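PDB 5AO7: soluble lytic transglycosylase B3 from Pseudomonas aeruginosa, which probably acts as a peptidoglycan lytic transglycosylase, cleaving the glycan strands of the bacterial cell wall, and carries a bound calcium ion. Local coordinates for residues R129-A134 against Y241-G246; H174-A179 against F207-H212; M202-F207 against G232-S237. One frame throughout, in Å; residues are numbered along the deposited sequence.

Contact 1: residues R129-A134 against Y241-G246; sequences RYAVDA and YLKASG. With NAG (2-acetamido-2-deoxy-beta-D-glucopyranose), chain E.
The backbone that turns off the end of helix 120-130 runs past the last turn of helix 231-244, closest at Val132 and Lys243, whose CA atoms lie 6.5 Å apart. Lys243 makes the polar part of the contact. Its chain leaves with CG anti to the backbone N (chi1 -175°), then bends at chi2 and again at chi4, which wraps CG, CD and CE around the carbonyl oxygen of Tyr130 and brings NZ back onto it. The bond from Lys243 NZ to Tyr130 O is 3.0 Å long, with the ammonium well above the carbonyl plane, 53° out of it. This carbonyl belongs to the last residue of helix 120-130; the next residue, Ala131, breaks the helix with a positive phi and sets its CB 3.8 Å from Lys243 NZ. The positive charge at the C-terminal end of this helix probably suits the helix dipole. Val132, buried, carries the apolar side with its two methyls. Val132 CG1 meets Leu242 CD1 at 3.9 Å, the two side chains crossing at about a right angle, while CG2 lies against CB of Lys243. In the lysozyme-like domain this joins two helix ends. The second of them, that of helix 231-244, closes in a Schellman motif at Gly246, where the backbone angles would press a CB against the preceding carbonyl oxygen, which calls for glycine. Just before it, Ser245 OG and Ser245 N both donate to Tyr241 O, from opposite faces of its carbonyl plane, and the hydroxyl oxygen sits 3.9 Å over the centre of the Tyr241 ring. Tyr241 leaves the helix away from segment 129-134, and its OH accepts from O3 of an N-acetylglucosamine at 2.9 Å and is also hydrogen-bonded to the carbonyl of Lys325.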
# COMPACT_ATOMS: atom_id res chain seq x y z
N ARG A 129 -8.38 15.24 -17.01
CA ARG A 129 -8.46 16.35 -16.05
C ARG A 129 -7.37 16.32 -14.97
O ARG A 129 -6.84 17.36 -14.61
CB ARG A 129 -9.82 16.39 -15.36
CG ARG A 129 -9.81 17.34 -14.15
CD ARG A 129 -11.18 17.73 -13.63
NE ARG A 129 -11.05 18.57 -12.45
CZ ARG A 129 -12.02 19.32 -11.93
NH1 ARG A 129 -13.22 19.34 -12.50
NH2 ARG A 129 -11.79 20.06 -10.85
N TYR A 130 -7.05 15.14 -14.45
CA TYR A 130 -6.08 15.04 -13.35
C TYR A 130 -4.66 14.71 -13.81
O TYR A 130 -3.72 14.76 -13.02
CB TYR A 130 -6.55 14.00 -12.33
CG TYR A 130 -7.78 14.46 -11.62
CD1 TYR A 130 -7.70 15.31 -10.53
CD2 TYR A 130 -9.04 14.09 -12.08
CE1 TYR A 130 -8.85 15.76 -9.90
CE2 TYR A 130 -10.18 14.54 -11.46
CZ TYR A 130 -10.08 15.37 -10.38
OH TYR A 130 -11.24 15.81 -9.78
N ALA A 131 -4.53 14.38 -15.09
CA ALA A 131 -3.25 13.96 -15.66
C ALA A 131 -2.71 12.77 -14.90
O ALA A 131 -1.56 12.77 -14.42
CB ALA A 131 -2.25 15.10 -15.67
N VAL A 132 -3.56 11.75 -14.79
CA VAL A 132 -3.22 10.50 -14.15
C VAL A 132 -3.71 9.40 -15.05
O VAL A 132 -4.87 9.40 -15.45
CB VAL A 132 -3.87 10.32 -12.76
CG1 VAL A 132 -3.54 8.94 -12.19
CG2 VAL A 132 -3.44 11.43 -11.79
N ASP A 133 -2.85 8.44 -15.34
CA ASP A 133 -3.19 7.36 -16.26
C ASP A 133 -4.36 6.53 -15.77
O ASP A 133 -4.32 6.03 -14.65
CB ASP A 133 -1.98 6.47 -16.48
CG ASP A 133 -0.85 7.21 -17.12
OD1 ASP A 133 -0.89 7.38 -18.36
OD2 ASP A 133 0.05 7.66 -16.39
N ALA A 134 -5.35 6.34 -16.62
CA ALA A 134 -6.54 5.56 -16.26
C ALA A 134 -6.18 4.16 -15.78
O ALA A 134 -6.80 3.65 -14.85
CB ALA A 134 -7.50 5.48 -17.44
N TYR A 241 -5.75 11.96 -5.52
CA TYR A 241 -4.74 11.55 -4.55
C TYR A 241 -3.42 11.15 -5.21
O TYR A 241 -2.33 11.51 -4.75
CB TYR A 241 -5.26 10.40 -3.70
CG TYR A 241 -4.38 10.06 -2.50
CD1 TYR A 241 -4.26 10.95 -1.44
CD2 TYR A 241 -3.66 8.89 -2.45
CE1 TYR A 241 -3.45 10.64 -0.34
CE2 TYR A 241 -2.86 8.58 -1.37
CZ TYR A 241 -2.76 9.46 -0.32
OH TYR A 241 -1.96 9.14 0.76
N LEU A 242 -3.50 10.36 -6.28
CA LEU A 242 -2.28 10.02 -7.02
C LEU A 242 -1.56 11.26 -7.52
O LEU A 242 -0.33 11.37 -7.43
CB LEU A 242 -2.62 9.10 -8.19
CG LEU A 242 -2.91 7.69 -7.70
CD1 LEU A 242 -3.37 6.82 -8.89
CD2 LEU A 242 -1.68 7.07 -7.03
N LYS A 243 -2.33 12.22 -8.02
CA LYS A 243 -1.73 13.43 -8.58
C LYS A 243 -1.06 14.24 -7.47
O LYS A 243 0.07 14.69 -7.64
CB LYS A 243 -2.79 14.28 -9.28
CG LYS A 243 -2.23 15.51 -10.00
CD LYS A 243 -1.27 15.12 -11.12
CE LYS A 243 -0.76 16.37 -11.86
NZ LYS A 243 -1.89 17.13 -12.48
N ALA A 244 -1.75 14.40 -6.35
CA ALA A 244 -1.19 15.06 -5.17
C ALA A 244 0.09 14.36 -4.71
O ALA A 244 0.99 15.00 -4.15
CB ALA A 244 -2.21 15.09 -4.04
N SER A 245 0.16 13.05 -4.93
CA SER A 245 1.32 12.25 -4.51
C SER A 245 2.44 12.23 -5.54
O SER A 245 3.45 11.54 -5.35
CB SER A 245 0.89 10.82 -4.19
OG SER A 245 -0.07 10.78 -3.14
N GLY A 246 2.27 12.98 -6.62
CA GLY A 246 3.36 13.26 -7.54
C GLY A 246 3.29 12.54 -8.87
O GLY A 246 4.25 12.55 -9.63
C1 NAG E . -2.93 5.07 4.70
C2 NAG E . -3.44 6.17 3.74
C3 NAG E . -2.59 7.47 3.63
C4 NAG E . -2.18 7.88 5.00
C5 NAG E . -1.38 6.72 5.56
C6 NAG E . -0.49 7.20 6.67
C7 NAG E . -5.14 5.98 1.95
C8 NAG E . -5.45 5.39 0.63
N2 NAG E . -3.94 5.70 2.44
O1 NAG E . -4.06 4.28 4.93
O3 NAG E . -3.56 8.33 3.07
O4 NAG E . -1.42 9.04 4.83
O5 NAG E . -2.37 5.71 5.87
O6 NAG E . 0.51 6.24 6.97
O7 NAG E . -5.96 6.68 2.54

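Contact 2: residues H174-A179 against F207-H212; sequences HAQLLA and FIPTTH. With NAG (2-acetamido-2-deoxy-beta-D-glucopyranose), chain E.
The first turn of helix 209-215, which starts right at an N-acetylglucosamine site, is gripped by buried Gln176 of helix 170-186. The glutamine amide makes two bonds to one residue. OE1 accepts the backbone N-H of Thr210 at 2.9 Å, in the carbonyl plane and on a lone pair, and NE2 donates to Thr210 OG1 at 3.0 Å, with the hydroxyl only 1° out of the amide plane. Held at both ends, the amide can hardly flip. The bond from Thr210 N matters because an amide in the first turn of a helix lacks the usual backbone acceptor. With chi1 at 54°, Thr210 holds OG1 between its backbone N and carbonyl carbon, ready for NE2, and CG2 lies against the Gln176 amide and Ala179 CB. Beside this polar pair is an apolar touch, Ala179 CB on Pro209 CB at 3.7 Å. Ile208 CD1 lies alongside the glutamine amide, and Gln176 OE1 comes within 3.1 Å of Pro209 CD.

Roughly a quarter-turn round from Gln176, the same turn meets the sugar. Thr211 OG1 shares a 2.7 Å hydrogen bond with O3 of the N-acetylglucosamine, and Ile208 N, at the N-cap position, makes a weak one to its acetamido O7. The Gln176 bonds therefore probably help fix a turn that carries two ligand contacts. Leu160 of helix 156-166 packs on both Gln176 and Pro209, and Phe172 of helix 170-186 touches Ile208, so the start of helix 209-215 packs on helices 156-166 and 170-186 while also meeting the sugar.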
# COMPACT_ATOMS: atom_id res chain seq x y z
N HIS A 174 -9.08 7.97 17.17
CA HIS A 174 -9.81 9.17 17.57
C HIS A 174 -9.81 10.22 16.46
O HIS A 174 -10.85 10.80 16.14
CB HIS A 174 -9.22 9.77 18.86
CG HIS A 174 -9.69 9.10 20.12
ND1 HIS A 174 -9.07 7.98 20.63
CD2 HIS A 174 -10.70 9.39 20.96
CE1 HIS A 174 -9.69 7.61 21.74
NE2 HIS A 174 -10.69 8.45 21.96
N ALA A 175 -8.64 10.44 15.86
CA ALA A 175 -8.51 11.41 14.79
C ALA A 175 -9.40 11.03 13.61
O ALA A 175 -10.07 11.89 13.01
CB ALA A 175 -7.04 11.54 14.34
N GLN A 176 -9.37 9.75 13.25
CA GLN A 176 -10.13 9.30 12.09
C GLN A 176 -11.61 9.31 12.37
O GLN A 176 -12.41 9.63 11.50
CB GLN A 176 -9.67 7.91 11.64
CG GLN A 176 -8.21 7.89 11.18
CD GLN A 176 -7.93 8.88 10.05
OE1 GLN A 176 -8.77 9.11 9.18
NE2 GLN A 176 -6.76 9.50 10.08
N LEU A 177 -11.97 8.99 13.61
CA LEU A 177 -13.38 9.00 13.99
C LEU A 177 -13.99 10.40 13.92
O LEU A 177 -15.09 10.58 13.41
CB LEU A 177 -13.53 8.43 15.41
CG LEU A 177 -14.93 8.28 16.02
CD1 LEU A 177 -15.90 7.51 15.11
CD2 LEU A 177 -14.80 7.55 17.34
N LEU A 178 -13.28 11.40 14.43
CA LEU A 178 -13.78 12.76 14.30
C LEU A 178 -13.90 13.20 12.83
O LEU A 178 -14.89 13.81 12.44
CB LEU A 178 -12.88 13.74 15.06
CG LEU A 178 -13.30 15.20 14.89
CD1 LEU A 178 -14.69 15.42 15.47
CD2 LEU A 178 -12.29 16.12 15.57
N ALA A 179 -12.91 12.87 12.01
CA ALA A 179 -12.99 13.17 10.58
C ALA A 179 -14.19 12.46 9.93
O ALA A 179 -14.89 13.03 9.09
CB ALA A 179 -11.70 12.77 9.87
N PHE A 207 -9.99 4.96 1.19
CA PHE A 207 -9.51 6.15 1.88
C PHE A 207 -9.80 6.09 3.37
O PHE A 207 -10.94 5.78 3.76
CB PHE A 207 -10.21 7.40 1.36
CG PHE A 207 -9.68 7.94 0.07
CD1 PHE A 207 -8.60 7.38 -0.59
CD2 PHE A 207 -10.27 9.08 -0.47
CE1 PHE A 207 -8.12 7.93 -1.79
CE2 PHE A 207 -9.80 9.64 -1.65
CZ PHE A 207 -8.72 9.07 -2.31
N ILE A 208 -8.84 6.44 4.22
CA ILE A 208 -9.19 6.67 5.63
C ILE A 208 -9.85 8.05 5.68
O ILE A 208 -9.68 8.86 4.77
CB ILE A 208 -7.95 6.61 6.54
CG1 ILE A 208 -6.96 7.70 6.14
CG2 ILE A 208 -7.30 5.23 6.45
CD1 ILE A 208 -5.70 7.78 6.99
N PRO A 209 -10.65 8.31 6.72
CA PRO A 209 -11.42 9.56 6.77
C PRO A 209 -10.62 10.85 6.54
O PRO A 209 -11.12 11.72 5.82
CB PRO A 209 -12.01 9.54 8.19
CG PRO A 209 -12.26 8.06 8.42
CD PRO A 209 -11.00 7.41 7.83
N THR A 210 -9.42 11.01 7.13
CA THR A 210 -8.72 12.27 6.93
C THR A 210 -8.27 12.40 5.48
O THR A 210 -8.20 13.51 4.94
CB THR A 210 -7.50 12.43 7.87
OG1 THR A 210 -6.64 11.29 7.73
CG2 THR A 210 -7.98 12.52 9.31
N THR A 211 -7.98 11.28 4.83
CA THR A 211 -7.62 11.31 3.42
C THR A 211 -8.83 11.65 2.55
O THR A 211 -8.74 12.42 1.60
CB THR A 211 -7.00 9.98 2.99
OG1 THR A 211 -5.74 9.86 3.66
CG2 THR A 211 -6.76 9.98 1.47
N HIS A 212 -9.99 11.09 2.88
CA HIS A 212 -11.21 11.50 2.19
C HIS A 212 -11.41 13.01 2.32
O HIS A 212 -11.68 13.71 1.35
CB HIS A 212 -12.41 10.75 2.75
CG HIS A 212 -13.73 11.21 2.20
ND1 HIS A 212 -14.41 10.51 1.22
CD2 HIS A 212 -14.51 12.27 2.51
CE1 HIS A 212 -15.54 11.13 0.95
NE2 HIS A 212 -15.62 12.20 1.73
C1 NAG E . -2.93 5.07 4.70
C2 NAG E . -3.44 6.17 3.74
C3 NAG E . -2.59 7.47 3.63
C4 NAG E . -2.18 7.88 5.00
C5 NAG E . -1.38 6.72 5.56
C6 NAG E . -0.49 7.20 6.67
C7 NAG E . -5.14 5.98 1.95
C8 NAG E . -5.45 5.39 0.63
N2 NAG E . -3.94 5.70 2.44
O1 NAG E . -4.06 4.28 4.93
O3 NAG E . -3.56 8.33 3.07
O4 NAG E . -1.42 9.04 4.83
O5 NAG E . -2.37 5.71 5.87
O6 NAG E . 0.51 6.24 6.97
O7 NAG E . -5.96 6.68 2.54

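Contact 3: residues M202-F207 against G232-S237; sequences MGQTQF and GDALAS. With CA (calcium ion), chain B; NAG (2-acetamido-2-deoxy-beta-D-glucopyranose), chain D; NAG (2-acetamido-2-deoxy-beta-D-glucopyranose), chain E.
Gln204 is the first residue of loop 202-207 to touch helix 231-244, its CB 4.0 Å from the CB of Ala234. Beyond CG the chain runs out extended to an amide that is held outside the contact, OE1 by Trp141 and NE2 by the carbonyl of Trp228. Thr205 follows and presses its CG2 on the helix backbone, 3.4 Å from Ala234 O. With CG2 anti to the carbonyl carbon and OG1 between the backbone N and that carbon (chi1 59°), it is the methyl that touches the helix, and the hydroxyl turns back to its own loop: it takes a weak bond from Phe207 N and lies 3.3 Å above the Phe207 ring plane, toward the rim. Gln206, with a positive phi, takes no part in the helix contact and binds sugar instead. Its NE2 donates to Gly203 O at 2.9 Å, nearly straight (169°) and in the planes of both groups, which fixes the amide so that OE1 accepts from O3 of an N-acetylglucosamine at 2.7 Å, a sugar also bonded to Glu144. In this Slt35-like, lysozyme-related domain the loop thus stands between the saccharide cleft and the helix that supplies a calcium ligand. Phe207 closes the segment by turning its ring edge to the helix, CZ 3.5 Å from Ser237 O and near the ring plane, with CE2 against Ser237 CB. Ser237 points its hydroxyl the other way, along its own helix: OG donates to Asp233 O, on the opposite face from Ser237 N, and is also bonded to the backbone N of Val217. One turn earlier, both carboxylate oxygens of Asp233 bind the calcium ion, which Asp218, Asp220, Asp222, the carbonyl of Lys224 and a water complete.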
# COMPACT_ATOMS: atom_id res chain seq x y z
N MET A 202 -12.21 3.37 3.85
CA MET A 202 -13.61 3.50 3.44
C MET A 202 -13.89 3.29 1.96
O MET A 202 -13.12 3.72 1.11
CB MET A 202 -14.12 4.90 3.82
CG MET A 202 -13.90 5.27 5.26
SD MET A 202 -14.63 6.87 5.63
CE MET A 202 -13.83 7.86 4.39
N GLY A 203 -15.03 2.68 1.66
CA GLY A 203 -15.57 2.72 0.31
C GLY A 203 -14.72 2.07 -0.77
O GLY A 203 -13.94 1.17 -0.50
N GLN A 204 -14.91 2.51 -2.01
CA GLN A 204 -14.30 1.86 -3.15
C GLN A 204 -12.82 2.18 -3.24
O GLN A 204 -12.06 1.40 -3.81
CB GLN A 204 -14.99 2.28 -4.43
CG GLN A 204 -16.48 2.03 -4.38
CD GLN A 204 -17.10 1.96 -5.74
OE1 GLN A 204 -16.44 1.62 -6.71
NE2 GLN A 204 -18.40 2.25 -5.81
N THR A 205 -12.44 3.32 -2.67
CA THR A 205 -11.06 3.80 -2.68
C THR A 205 -10.24 3.35 -1.48
O THR A 205 -9.02 3.44 -1.50
CB THR A 205 -11.02 5.34 -2.70
OG1 THR A 205 -11.71 5.83 -1.54
CG2 THR A 205 -11.71 5.88 -3.93
N GLN A 206 -10.92 2.93 -0.41
CA GLN A 206 -10.31 2.58 0.86
C GLN A 206 -9.47 3.74 1.40
O GLN A 206 -8.40 3.55 1.96
CB GLN A 206 -9.48 1.30 0.73
CG GLN A 206 -10.36 0.10 0.37
CD GLN A 206 -11.16 -0.41 1.57
OE1 GLN A 206 -10.61 -1.00 2.50
NE2 GLN A 206 -12.47 -0.20 1.54
N PHE A 207 -9.99 4.96 1.19
CA PHE A 207 -9.51 6.15 1.88
C PHE A 207 -9.80 6.09 3.37
O PHE A 207 -10.94 5.78 3.76
CB PHE A 207 -10.21 7.40 1.36
CG PHE A 207 -9.68 7.94 0.07
CD1 PHE A 207 -8.60 7.38 -0.59
CD2 PHE A 207 -10.27 9.08 -0.47
CE1 PHE A 207 -8.12 7.93 -1.79
CE2 PHE A 207 -9.80 9.64 -1.65
CZ PHE A 207 -8.72 9.07 -2.31
N GLY A 232 -17.74 7.48 -10.49
CA GLY A 232 -17.12 8.73 -10.89
C GLY A 232 -16.40 9.42 -9.74
O GLY A 232 -15.24 9.80 -9.88
N ASP A 233 -17.08 9.58 -8.62
CA ASP A 233 -16.44 10.20 -7.44
C ASP A 233 -15.25 9.37 -6.99
O ASP A 233 -14.21 9.89 -6.63
CB ASP A 233 -17.41 10.32 -6.25
CG ASP A 233 -18.56 11.32 -6.48
OD1 ASP A 233 -18.61 12.01 -7.52
OD2 ASP A 233 -19.42 11.39 -5.59
N ALA A 234 -15.42 8.05 -7.00
CA ALA A 234 -14.35 7.18 -6.52
C ALA A 234 -13.12 7.29 -7.39
O ALA A 234 -12.01 7.42 -6.89
CB ALA A 234 -14.82 5.74 -6.47
N LEU A 235 -13.33 7.22 -8.71
CA LEU A 235 -12.23 7.25 -9.66
C LEU A 235 -11.55 8.60 -9.66
O LEU A 235 -10.31 8.69 -9.66
CB LEU A 235 -12.72 6.89 -11.07
CG LEU A 235 -13.29 5.47 -11.16
CD1 LEU A 235 -14.03 5.26 -12.50
CD2 LEU A 235 -12.15 4.48 -11.00
N ALA A 236 -12.33 9.68 -9.62
CA ALA A 236 -11.72 11.01 -9.59
C ALA A 236 -10.97 11.23 -8.29
O ALA A 236 -9.93 11.88 -8.28
CB ALA A 236 -12.79 12.09 -9.79
N SER A 237 -11.49 10.67 -7.19
CA SER A 237 -10.82 10.81 -5.91
C SER A 237 -9.47 10.11 -5.91
O SER A 237 -8.48 10.65 -5.42
CB SER A 237 -11.67 10.25 -4.77
OG SER A 237 -12.90 10.95 -4.63
CA CA B . -20.91 13.08 -6.24
C1 NAG D . -7.53 -4.76 0.21
C2 NAG D . -8.15 -4.03 1.39
C3 NAG D . -7.60 -2.62 1.52
C4 NAG D . -6.09 -2.68 1.56
C5 NAG D . -5.59 -3.44 0.34
C6 NAG D . -4.03 -3.52 0.33
C7 NAG D . -10.47 -4.57 2.09
C8 NAG D . -11.96 -4.34 1.83
N2 NAG D . -9.55 -3.91 1.21
O3 NAG D . -8.10 -1.99 2.71
O4 NAG D . -5.61 -1.36 1.56
O5 NAG D . -6.12 -4.71 0.36
O6 NAG D . -3.62 -4.80 0.80
O7 NAG D . -10.09 -5.27 3.01
C1 NAG E . -2.93 5.07 4.70
C2 NAG E . -3.44 6.17 3.74
C3 NAG E . -2.59 7.47 3.63
C4 NAG E . -2.18 7.88 5.00
C5 NAG E . -1.38 6.72 5.56
C6 NAG E . -0.49 7.20 6.67
C7 NAG E . -5.14 5.98 1.95
C8 NAG E . -5.45 5.39 0.63
N2 NAG E . -3.94 5.70 2.44
O1 NAG E . -4.06 4.28 4.93
O3 NAG E . -3.56 8.33 3.07
O4 NAG E . -1.42 9.04 4.83
O5 NAG E . -2.37 5.71 5.87
O6 NAG E . 0.51 6.24 6.97
O7 NAG E . -5.96 6.68 2.54
O HOH W 1 -22.40 11.34 -5.81

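In the fold
All three contacts lie in the lysozyme-like transglycosylase domain. Contacts 1 and 3 sit on helix 231-244, one at its end and one near its start, with centres about 13 Å apart; contact 2 lies about 14 Å from contact 3 and about 21 Å from contact 1. Along the chain, contact 1 encloses the other two, whose segments alternate and share Phe207. That ring also packs on Tyr241 of contact 1, while Met202 of contact 3 reaches Pro209 and His212 of contact 2. Helices 209-215 and 231-244 both contribute to the same N-acetylglucosamine site, with the calcium loop between them in sequence.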